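Local coordinates for protein putative short-chain oxidoreductase (Thermus thermophilus, PDB 2YUT) that binds NADP in a Rossmann-fold domain and is probably an oxidoreductase of the short-chain dehydrogenase/reductase family, at residues F16-K21 / R40-R45; E56-L61 / L105-F110; V117-Y122 / V162-V167. All blocks are in the same frame, centred on the assembly; numbering follows the deposited sequence.

In the fold
Contact 1 joins two helix ends at the surface; contact 2, partly buried, sets the body of helix 54-64 against the end of helix 89-107. Contact 3 is the buried one and lies on the cofactor. Contact 1 ties the end of helix 11-19 to the end of helix 32-42 with a salt bridge and a valine. Contact 2 has no direct hydrogen bond between its segments; Lys58 lies over the His107 ring and Leu61 packs on Ala108. Contact 3 pairs strand 114-119 with the chain leaving strand 158-162 by backbone bonds and leads on to the nicotinamide. Contacts 1 and 3 touch through Phe16 CE2 and Phe119 CZ, 3.6 Å apart. Contacts 1 and 2 do not touch.

Contact 1: F16-K21 / R40-R45; sequences FARALK and REVGAR
The backbones of Lys21 and Val42 come closest here, with 5.3 Å between Lys21 CA and Val42 CA, just where helix 11-19 has ended and helix 32-42 is finishing. Val42 is the buried centre of the contact. Val42 CB lies 3.7 Å from Lys21 CB. Its CG1 branch, anti to the carbonyl carbon, reaches between Lys21 CB and the carbonyl oxygen of Ala17.

Arg18 and Glu41 close the exposed side with a bidentate, side-on salt bridge. Arg18 presents the side of its guanidinium, using NE and NH2 together. Arg18 NE bonds to Glu41 OE2 at 2.9 Å, and Arg18 NH2 bonds to Glu41 OE1 at 3.2 Å. Each oxygen uses its syn lone pair. The pair is not flat: the guanidinium and carboxylate planes are 36° apart, and the bonds bend to about 150°. The two side chains cross nearly at a right angle. Two bonds in place of one limit the turning of the carboxylate.

Lys21 bends at chi3 (-57°), and its CE passes near the backbone of Val42. Its ammonium stays well away from the Glu41 carboxylate, with Lys21 NZ 6.5 Å from Glu41 OE2. A water sits between the carbonyl oxygens of Lys21 and Val42, close to both, though its bonding is uncertain. Gly43 turns the second helix off with positive phi in a Schellman motif.

Ala17 also packs on Leu27 of strand 24-28 and Leu38 of helix 32-42. The Ala17 side chain is about 10 Å from the bound NADP. The contact thus joins the first two helices of the Rossmann fold at their C-terminal ends, in the beta-alpha-beta succession of the nucleotide-binding half.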
loop_
_atom_site.group_PDB
_atom_site.type_symbol
_atom_site.label_atom_id
_atom_site.label_comp_id
_atom_site.label_asym_id
_atom_site.label_seq_id
_atom_site.Cartn_x
_atom_site.Cartn_y
_atom_site.Cartn_z
ATOM N N PHE A 16 14.433 -4.164 -21.128
ATOM C CA PHE A 16 13.212 -4.072 -21.917
ATOM C C PHE A 16 13.434 -3.163 -23.122
ATOM O O PHE A 16 12.964 -3.461 -24.217
ATOM C CB PHE A 16 12.061 -3.514 -21.075
ATOM C CG PHE A 16 11.352 -4.552 -20.256
ATOM C CD1 PHE A 16 10.505 -5.473 -20.862
ATOM C CD2 PHE A 16 11.535 -4.615 -18.877
ATOM C CE1 PHE A 16 9.842 -6.445 -20.107
ATOM C CE2 PHE A 16 10.878 -5.584 -18.112
ATOM C CZ PHE A 16 10.030 -6.498 -18.730
ATOM N N ALA A 17 14.149 -2.058 -22.914
ATOM C CA ALA A 17 14.415 -1.110 -23.994
ATOM C C ALA A 17 15.194 -1.754 -25.140
ATOM O O ALA A 17 14.839 -1.583 -26.307
ATOM C CB ALA A 17 15.175 0.100 -23.461
ATOM N N ARG A 18 16.249 -2.494 -24.807
ATOM C CA ARG A 18 17.057 -3.149 -25.830
ATOM C C ARG A 18 16.293 -4.291 -26.490
ATOM O O ARG A 18 16.470 -4.545 -27.673
ATOM C CB ARG A 18 18.365 -3.668 -25.227
ATOM C CG ARG A 18 19.273 -2.542 -24.748
ATOM C CD ARG A 18 20.617 -3.037 -24.255
ATOM N NE ARG A 18 21.506 -1.910 -23.987
ATOM C CZ ARG A 18 21.616 -1.297 -22.812
ATOM N NH1 ARG A 18 20.898 -1.704 -21.772
ATOM N NH2 ARG A 18 22.431 -0.259 -22.686
ATOM N N ALA A 19 15.432 -4.962 -25.727
ATOM C CA ALA A 19 14.650 -6.072 -26.262
ATOM C C ALA A 19 13.528 -5.603 -27.183
ATOM O O ALA A 19 13.045 -6.370 -28.015
ATOM C CB ALA A 19 14.057 -6.898 -25.118
ATOM N N LEU A 20 13.126 -4.343 -27.047
ATOM C CA LEU A 20 12.029 -3.806 -27.850
ATOM C C LEU A 20 12.434 -2.688 -28.808
ATOM O O LEU A 20 11.571 -2.006 -29.365
ATOM C CB LEU A 20 10.927 -3.298 -26.907
ATOM C CG LEU A 20 10.267 -4.359 -26.014
ATOM C CD1 LEU A 20 9.573 -3.708 -24.820
ATOM C CD2 LEU A 20 9.274 -5.162 -26.847
ATOM N N LYS A 21 13.732 -2.508 -29.019
ATOM C CA LYS A 21 14.212 -1.435 -29.888
ATOM C C LYS A 21 13.642 -1.380 -31.312
ATOM O O LYS A 21 13.687 -0.335 -31.959
ATOM C CB LYS A 21 15.744 -1.438 -29.940
ATOM C CG LYS A 21 16.371 -2.697 -30.498
ATOM C CD LYS A 21 17.850 -2.465 -30.792
ATOM C CE LYS A 21 18.039 -1.303 -31.765
ATOM N NZ LYS A 21 19.463 -1.079 -32.146
ATOM N N ARG A 40 19.243 7.040 -27.585
ATOM C CA ARG A 40 19.991 7.198 -28.829
ATOM C C ARG A 40 20.484 5.838 -29.321
ATOM O O ARG A 40 20.388 5.520 -30.504
ATOM C CB ARG A 40 21.193 8.121 -28.614
ATOM C CG ARG A 40 22.053 8.318 -29.854
ATOM C CD ARG A 40 23.351 9.032 -29.505
ATOM N NE ARG A 40 24.254 9.124 -30.648
ATOM C CZ ARG A 40 25.522 9.513 -30.568
ATOM N NH1 ARG A 40 26.272 9.568 -31.661
ATOM N NH2 ARG A 40 26.045 9.841 -29.392
ATOM N N GLU A 41 21.013 5.044 -28.398
ATOM C CA GLU A 41 21.519 3.716 -28.720
ATOM C C GLU A 41 20.450 2.832 -29.356
ATOM O O GLU A 41 20.732 2.092 -30.294
ATOM C CB GLU A 41 22.039 3.031 -27.457
ATOM C CG GLU A 41 22.523 1.599 -27.675
ATOM C CD GLU A 41 22.625 0.820 -26.375
ATOM O OE1 GLU A 41 23.145 1.387 -25.388
ATOM O OE2 GLU A 41 22.191 -0.356 -26.339
ATOM N N VAL A 42 19.225 2.901 -28.843
ATOM C CA VAL A 42 18.156 2.069 -29.379
ATOM C C VAL A 42 17.195 2.784 -30.326
ATOM O O VAL A 42 16.183 2.217 -30.721
ATOM C CB VAL A 42 17.348 1.414 -28.243
ATOM C CG1 VAL A 42 18.272 0.563 -27.398
ATOM C CG2 VAL A 42 16.670 2.479 -27.386
ATOM N N GLY A 43 17.515 4.023 -30.694
ATOM C CA GLY A 43 16.658 4.754 -31.609
ATOM C C GLY A 43 15.304 5.138 -31.036
ATOM O O GLY A 43 14.317 5.232 -31.769
ATOM N N ALA A 44 15.253 5.366 -29.726
ATOM C CA ALA A 44 14.008 5.745 -29.069
ATOM C C ALA A 44 13.955 7.234 -28.746
ATOM O O ALA A 44 14.911 7.979 -28.976
ATOM C CB ALA A 44 13.830 4.938 -27.787
ATOM N N ARG A 45 12.818 7.665 -28.214
ATOM C CA ARG A 45 12.652 9.055 -27.815
ATOM C C ARG A 45 12.873 9.139 -26.308
ATOM O O ARG A 45 12.345 8.316 -25.563
ATOM C CB ARG A 45 11.251 9.539 -28.178
ATOM C CG ARG A 45 11.123 9.979 -29.615
ATOM C CD ARG A 45 9.723 10.431 -29.903
ATOM N NE ARG A 45 8.827 9.298 -30.091
ATOM C CZ ARG A 45 7.505 9.389 -30.027
ATOM N NH1 ARG A 45 6.941 10.561 -29.769
ATOM N NH2 ARG A 45 6.750 8.316 -30.238
HETATM O O HOH W 1 13.731 2.000 -30.909
#

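Contact 2: E56-L61 / L105-F110; sequences EAKALL and LKHARF
Lys58 lies over one face of the His107 ring, where helix 54-64 of the Rossmann fold meets the C-terminal end of helix 89-107. Lys58 CB is 3.8 Å from the centroid of the His107 ring and only 7° off the ring normal, a CH-pi contact. Its chain is extended, with CG anti to the backbone N (chi1 175°). CG and CD therefore run on past ND1 and CE1, and the ammonium ends beyond the ring. The opposite face is covered by Lys106 CG, so the imidazole is held between two lysine chains. Its rotation is further fixed by a hydrogen bond between NE2 and Glu54.

Leu61 meets the backbone where helix 89-107 ends. Leu61 CB sits 3.3 Å from His107 O. Leu61 CD1 is 3.5 Å from both Ala108 CB and Ala108 CA, which is tight. Leu61 also touches Leu67 of strand 67-72, so it fills the corner between helix, helix end and sheet.

Arg109 folds back toward the helix end through its bend at chi2 (62°). Its NH1 turns to His107 O, at a distance that is doubtfully short. NH2 makes a salt bridge with Glu62. Ala108 O is taken by Arg83 of the second subunit, which places this corner beside the dimer interface. A water joins the two segments, giving a hydrogen to Leu61 O at 2.7 Å and accepting one from Arg109 N at 3.0 Å.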
loop_
_atom_site.group_PDB
_atom_site.type_symbol
_atom_site.label_atom_id
_atom_site.label_comp_id
_atom_site.label_asym_id
_atom_site.label_seq_id
_atom_site.Cartn_x
_atom_site.Cartn_y
_atom_site.Cartn_z
ATOM N N GLU A 56 4.202 16.123 -14.043
ATOM C CA GLU A 56 5.225 15.637 -14.958
ATOM C C GLU A 56 4.758 14.333 -15.595
ATOM O O GLU A 56 4.990 14.093 -16.782
ATOM C CB GLU A 56 6.551 15.423 -14.226
ATOM C CG GLU A 56 7.240 16.716 -13.831
ATOM C CD GLU A 56 8.657 16.487 -13.360
ATOM O OE1 GLU A 56 9.451 15.913 -14.132
ATOM O OE2 GLU A 56 8.979 16.877 -12.220
ATOM N N ALA A 57 4.091 13.494 -14.810
ATOM C CA ALA A 57 3.584 12.233 -15.336
ATOM C C ALA A 57 2.552 12.539 -16.417
ATOM O O ALA A 57 2.573 11.946 -17.496
ATOM C CB ALA A 57 2.949 11.403 -14.219
ATOM N N LYS A 58 1.659 13.480 -16.123
ATOM C CA LYS A 58 0.617 13.877 -17.064
ATOM C C LYS A 58 1.176 14.409 -18.380
ATOM O O LYS A 58 0.677 14.073 -19.456
ATOM C CB LYS A 58 -0.284 14.943 -16.441
ATOM C CG LYS A 58 -1.317 15.498 -17.407
ATOM C CD LYS A 58 -2.213 16.534 -16.750
ATOM C CE LYS A 58 -3.222 17.076 -17.752
ATOM N NZ LYS A 58 -4.175 18.035 -17.134
ATOM N N ALA A 59 2.198 15.255 -18.297
ATOM C CA ALA A 59 2.802 15.816 -19.500
ATOM C C ALA A 59 3.508 14.726 -20.319
ATOM O O ALA A 59 3.537 14.795 -21.545
ATOM C CB ALA A 59 3.789 16.917 -19.127
ATOM N N LEU A 60 4.082 13.733 -19.640
ATOM C CA LEU A 60 4.768 12.638 -20.326
ATOM C C LEU A 60 3.777 11.810 -21.136
ATOM O O LEU A 60 3.995 11.556 -22.323
ATOM C CB LEU A 60 5.476 11.719 -19.321
ATOM C CG LEU A 60 5.947 10.359 -19.862
ATOM C CD1 LEU A 60 7.016 10.574 -20.931
ATOM C CD2 LEU A 60 6.489 9.492 -18.718
ATOM N N LEU A 61 2.690 11.393 -20.489
ATOM C CA LEU A 61 1.671 10.579 -21.146
ATOM C C LEU A 61 0.912 11.294 -22.261
ATOM O O LEU A 61 0.548 10.670 -23.259
ATOM C CB LEU A 61 0.680 10.021 -20.115
ATOM C CG LEU A 61 1.116 8.766 -19.341
ATOM C CD1 LEU A 61 1.485 7.662 -20.330
ATOM C CD2 LEU A 61 2.303 9.078 -18.450
ATOM N N LEU A 105 -0.869 5.561 -14.820
ATOM C CA LEU A 105 -2.074 4.856 -15.231
ATOM C C LEU A 105 -3.274 5.780 -15.432
ATOM O O LEU A 105 -4.129 5.527 -16.279
ATOM C CB LEU A 105 -2.420 3.774 -14.202
ATOM C CG LEU A 105 -3.585 2.847 -14.551
ATOM C CD1 LEU A 105 -3.317 2.171 -15.897
ATOM C CD2 LEU A 105 -3.764 1.810 -13.453
ATOM N N LYS A 106 -3.337 6.851 -14.655
ATOM C CA LYS A 106 -4.445 7.784 -14.767
ATOM C C LYS A 106 -4.410 8.626 -16.038
ATOM O O LYS A 106 -5.443 8.858 -16.658
ATOM C CB LYS A 106 -4.466 8.726 -13.559
ATOM C CG LYS A 106 -5.516 9.835 -13.661
ATOM C CD LYS A 106 -5.458 10.778 -12.459
ATOM C CE LYS A 106 -6.522 11.866 -12.552
ATOM N NZ LYS A 106 -6.393 12.865 -11.456
ATOM N N HIS A 107 -3.221 9.083 -16.419
ATOM C CA HIS A 107 -3.077 9.939 -17.592
ATOM C C HIS A 107 -2.669 9.262 -18.898
ATOM O O HIS A 107 -2.638 9.900 -19.947
ATOM C CB HIS A 107 -2.084 11.050 -17.262
ATOM C CG HIS A 107 -2.500 11.888 -16.097
ATOM N ND1 HIS A 107 -3.494 12.838 -16.183
ATOM C CD2 HIS A 107 -2.090 11.888 -14.806
ATOM C CE1 HIS A 107 -3.679 13.389 -14.996
ATOM N NE2 HIS A 107 -2.840 12.829 -14.144
ATOM N N ALA A 108 -2.367 7.973 -18.845
ATOM C CA ALA A 108 -1.950 7.265 -20.049
ATOM C C ALA A 108 -3.026 7.170 -21.133
ATOM O O ALA A 108 -4.214 7.004 -20.851
ATOM C CB ALA A 108 -1.466 5.866 -19.683
ATOM N N ARG A 109 -2.598 7.295 -22.381
ATOM C CA ARG A 109 -3.506 7.149 -23.513
ATOM C C ARG A 109 -3.235 5.733 -24.011
ATOM O O ARG A 109 -2.079 5.365 -24.217
ATOM C CB ARG A 109 -3.166 8.146 -24.620
ATOM C CG ARG A 109 -3.806 9.513 -24.481
ATOM C CD ARG A 109 -3.366 10.239 -23.229
ATOM N NE ARG A 109 -3.716 11.655 -23.307
ATOM C CZ ARG A 109 -3.765 12.474 -22.264
ATOM N NH1 ARG A 109 -3.490 12.024 -21.047
ATOM N NH2 ARG A 109 -4.091 13.747 -22.439
ATOM N N PHE A 110 -4.285 4.940 -24.196
ATOM C CA PHE A 110 -4.127 3.561 -24.648
ATOM C C PHE A 110 -4.900 3.231 -25.913
ATOM O O PHE A 110 -5.986 3.755 -26.144
ATOM C CB PHE A 110 -4.602 2.582 -23.569
ATOM C CG PHE A 110 -3.715 2.512 -22.359
ATOM C CD1 PHE A 110 -2.432 1.985 -22.449
ATOM C CD2 PHE A 110 -4.183 2.935 -21.116
ATOM C CE1 PHE A 110 -1.624 1.876 -21.318
ATOM C CE2 PHE A 110 -3.384 2.832 -19.974
ATOM C CZ PHE A 110 -2.102 2.301 -20.075
HETATM O O HOH W 2 0.198 8.028 -23.282
#

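Contact 3: V117-Y122 / V162-V167; sequences VFFGAY and VRLPAV. With NAP (NADP nicotinamide-adenine-dinucleotide phosphate), chain B.
The nicotinamide end of the NADP pocket is built here, at the C-terminal ends of the strands of the parallel Rossmann sheet. Phe119 and Val162 are paired in parallel, their side chains lying side by side on one face. Val162 N donates to Phe118 O at 2.9 Å, and Gly120 N donates to Val162 O at 2.8 Å. Val162 O also takes a hydrogen from a water that bonds to Gly120 O and Leu164 N. This water continues the link where the strands part. Lys138, an NADP-binding residue, donates from NZ to Phe119 O.

With CG anti to the carbonyl carbon (chi1 -59°), the Phe119 ring is carried alongside Val162 and on to Leu164. Phe119 CD1 meets Val162 CB and is 3.7 Å from Leu164 CD1. Phe119 CB lies 3.7 Å from O4D of the nicotinamide ribose. An alanine in place of Phe119 would probably leave Val162 CB and Leu164 CD1 without the ring they pack on and open a gap between them and the strand.

At the outer side, Arg163 CB sits over a face of the Tyr122 ring, 3.9 Å from its centroid, in a CH-pi contact. The Arg163 guanidinium runs on to a salt bridge with Glu142. A second water connects Tyr122 N to Leu164 O.

Beyond Pro165, Val167 N donates to O7N of the carboxamide at 2.8 Å, and N7N returns a weak bond to Val167 O. A donor and an acceptor on the Val167 backbone suit an amide. The two bonds probably fix how the carboxamide is turned.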
loop_
_atom_site.group_PDB
_atom_site.type_symbol
_atom_site.label_atom_id
_atom_site.label_comp_id
_atom_site.label_asym_id
_atom_site.label_seq_id
_atom_site.Cartn_x
_atom_site.Cartn_y
_atom_site.Cartn_z
ATOM N N VAL A 117 2.067 -3.167 -18.082
ATOM C CA VAL A 117 2.791 -4.039 -17.173
ATOM C C VAL A 117 3.367 -3.327 -15.958
ATOM O O VAL A 117 4.012 -2.287 -16.080
ATOM C CB VAL A 117 3.945 -4.750 -17.930
ATOM C CG1 VAL A 117 4.624 -5.763 -17.035
ATOM C CG2 VAL A 117 3.405 -5.408 -19.199
ATOM N N PHE A 118 3.137 -3.913 -14.788
ATOM C CA PHE A 118 3.620 -3.360 -13.528
ATOM C C PHE A 118 4.306 -4.480 -12.767
ATOM O O PHE A 118 4.064 -5.659 -13.033
ATOM C CB PHE A 118 2.445 -2.797 -12.721
ATOM C CG PHE A 118 1.768 -1.633 -13.386
ATOM C CD1 PHE A 118 2.196 -0.329 -13.144
ATOM C CD2 PHE A 118 0.731 -1.843 -14.292
ATOM C CE1 PHE A 118 1.607 0.752 -13.794
ATOM C CE2 PHE A 118 0.131 -0.772 -14.950
ATOM C CZ PHE A 118 0.569 0.527 -14.702
ATOM N N PHE A 119 5.155 -4.117 -11.814
ATOM C CA PHE A 119 5.896 -5.107 -11.051
ATOM C C PHE A 119 5.568 -5.105 -9.554
ATOM O O PHE A 119 5.749 -4.100 -8.864
ATOM C CB PHE A 119 7.394 -4.874 -11.282
ATOM C CG PHE A 119 7.795 -4.963 -12.737
ATOM C CD1 PHE A 119 8.163 -6.188 -13.300
ATOM C CD2 PHE A 119 7.742 -3.838 -13.555
ATOM C CE1 PHE A 119 8.467 -6.289 -14.661
ATOM C CE2 PHE A 119 8.043 -3.925 -14.922
ATOM C CZ PHE A 119 8.407 -5.154 -15.477
ATOM N N GLY A 120 5.073 -6.239 -9.066
ATOM C CA GLY A 120 4.741 -6.360 -7.659
ATOM C C GLY A 120 5.840 -7.131 -6.955
ATOM O O GLY A 120 7.021 -6.863 -7.171
ATOM N N ALA A 121 5.460 -8.094 -6.121
ATOM C CA ALA A 121 6.445 -8.894 -5.401
ATOM C C ALA A 121 5.830 -10.126 -4.761
ATOM O O ALA A 121 4.654 -10.129 -4.405
ATOM C CB ALA A 121 7.117 -8.051 -4.327
ATOM N N TYR A 122 6.634 -11.176 -4.630
ATOM C CA TYR A 122 6.185 -12.401 -3.983
ATOM C C TYR A 122 6.073 -12.049 -2.503
ATOM O O TYR A 122 7.069 -11.708 -1.866
ATOM C CB TYR A 122 7.214 -13.518 -4.180
ATOM C CG TYR A 122 7.204 -14.118 -5.571
ATOM C CD1 TYR A 122 6.109 -14.852 -6.023
ATOM C CD2 TYR A 122 8.287 -13.952 -6.436
ATOM C CE1 TYR A 122 6.086 -15.403 -7.295
ATOM C CE2 TYR A 122 8.276 -14.501 -7.717
ATOM C CZ TYR A 122 7.172 -15.226 -8.138
ATOM O OH TYR A 122 7.148 -15.778 -9.398
ATOM N N VAL A 162 3.297 -8.411 -12.738
ATOM C CA VAL A 162 4.438 -9.314 -12.778
ATOM C C VAL A 162 5.121 -9.485 -11.422
ATOM O O VAL A 162 5.393 -8.508 -10.722
ATOM C CB VAL A 162 5.512 -8.819 -13.782
ATOM C CG1 VAL A 162 6.708 -9.764 -13.765
ATOM C CG2 VAL A 162 4.918 -8.707 -15.185
ATOM N N ARG A 163 5.387 -10.735 -11.058
ATOM C CA ARG A 163 6.090 -11.040 -9.823
ATOM C C ARG A 163 7.410 -11.687 -10.220
ATOM O O ARG A 163 7.447 -12.810 -10.718
ATOM C CB ARG A 163 5.269 -11.980 -8.937
ATOM C CG ARG A 163 4.188 -11.262 -8.139
ATOM C CD ARG A 163 3.383 -12.236 -7.287
ATOM N NE ARG A 163 2.412 -11.551 -6.440
ATOM C CZ ARG A 163 1.539 -12.174 -5.654
ATOM N NH1 ARG A 163 1.515 -13.500 -5.610
ATOM N NH2 ARG A 163 0.699 -11.473 -4.902
ATOM N N LEU A 164 8.493 -10.952 -10.009
ATOM C CA LEU A 164 9.818 -11.427 -10.361
ATOM C C LEU A 164 10.611 -11.854 -9.146
ATOM O O LEU A 164 10.419 -11.331 -8.051
ATOM C CB LEU A 164 10.613 -10.317 -11.062
ATOM C CG LEU A 164 10.172 -9.794 -12.432
ATOM C CD1 LEU A 164 10.948 -8.532 -12.766
ATOM C CD2 LEU A 164 10.401 -10.855 -13.486
ATOM N N PRO A 165 11.503 -12.838 -9.321
ATOM C CA PRO A 165 12.331 -13.292 -8.202
ATOM C C PRO A 165 13.435 -12.229 -8.160
ATOM O O PRO A 165 13.356 -11.238 -8.889
ATOM C CB PRO A 165 12.837 -14.644 -8.681
ATOM C CG PRO A 165 12.983 -14.421 -10.164
ATOM C CD PRO A 165 11.709 -13.683 -10.511
ATOM N N ALA A 166 14.457 -12.404 -7.336
ATOM C CA ALA A 166 15.514 -11.395 -7.294
ATOM C C ALA A 166 16.171 -11.247 -8.676
ATOM O O ALA A 166 16.369 -12.234 -9.390
ATOM C CB ALA A 166 16.558 -11.765 -6.252
ATOM N N VAL A 167 16.490 -10.007 -9.041
ATOM C CA VAL A 167 17.126 -9.692 -10.320
ATOM C C VAL A 167 18.333 -8.808 -10.008
ATOM O O VAL A 167 18.237 -7.882 -9.202
ATOM C CB VAL A 167 16.153 -8.929 -11.257
ATOM C CG1 VAL A 167 16.803 -8.680 -12.611
ATOM C CG2 VAL A 167 14.870 -9.724 -11.432
HETATM P PA NAP B . 16.465 -0.091 -10.640
HETATM O O1A NAP B . 16.935 0.682 -9.309
HETATM O O2A NAP B . 17.596 -0.659 -11.407
HETATM O O5B NAP B . 15.633 0.985 -11.497
HETATM C C5B NAP B . 14.603 1.758 -10.878
HETATM C C4B NAP B . 13.983 2.718 -11.893
HETATM O O4B NAP B . 12.943 3.459 -11.230
HETATM C C3B NAP B . 15.025 3.736 -12.366
HETATM O O3B NAP B . 14.874 3.969 -13.769
HETATM C C2B NAP B . 14.635 4.990 -11.585
HETATM O O2B NAP B . 14.979 6.150 -12.347
HETATM C C1B NAP B . 13.117 4.822 -11.640
HETATM N N9A NAP B . 12.464 5.748 -10.688
HETATM C C8A NAP B . 12.584 5.713 -9.363
HETATM N N7A NAP B . 11.886 6.712 -8.828
HETATM C C5A NAP B . 11.318 7.389 -9.820
HETATM C C6A NAP B . 10.510 8.518 -9.883
HETATM N N6A NAP B . 10.142 9.145 -8.769
HETATM N N1A NAP B . 10.113 8.964 -11.083
HETATM C C2A NAP B . 10.477 8.348 -12.194
HETATM N N3A NAP B . 11.245 7.274 -12.173
HETATM C C4A NAP B . 11.681 6.774 -11.009
HETATM O O3 NAP B . 15.402 -1.192 -10.134
HETATM P PN NAP B . 14.974 -2.470 -11.016
HETATM O O1N NAP B . 15.649 -3.676 -10.482
HETATM O O2N NAP B . 15.114 -2.162 -12.457
HETATM O O5D NAP B . 13.409 -2.630 -10.673
HETATM C C5D NAP B . 12.409 -2.299 -11.641
HETATM C C4D NAP B . 11.010 -2.674 -11.142
HETATM O O4D NAP B . 11.029 -4.088 -10.863
HETATM C C3D NAP B . 10.703 -1.982 -9.812
HETATM O O3D NAP B . 9.293 -1.849 -9.615
HETATM C C2D NAP B . 11.277 -2.985 -8.816
HETATM O O2D NAP B . 10.684 -2.835 -7.523
HETATM C C1D NAP B . 10.751 -4.265 -9.463
HETATM N N1N NAP B . 11.368 -5.492 -8.913
HETATM C C2N NAP B . 12.763 -5.623 -8.883
HETATM C C3N NAP B . 13.337 -6.776 -8.361
HETATM C C7N NAP B . 14.860 -6.926 -8.334
HETATM O O7N NAP B . 15.395 -7.847 -7.719
HETATM N N7N NAP B . 15.527 -5.993 -9.007
HETATM C C4N NAP B . 12.530 -7.795 -7.868
HETATM C C5N NAP B . 11.145 -7.670 -7.897
HETATM C C6N NAP B . 10.560 -6.522 -8.417
HETATM P P2B NAP B . 16.402 6.887 -12.183
HETATM O O1X NAP B . 17.521 5.746 -11.992
HETATM O O2X NAP B . 16.682 7.572 -13.614
HETATM O O3X NAP B . 16.405 7.869 -11.075
HETATM O O HOH W 3 7.812 -7.989 -9.583
HETATM O O HOH W 4 9.577 -10.512 -5.286
#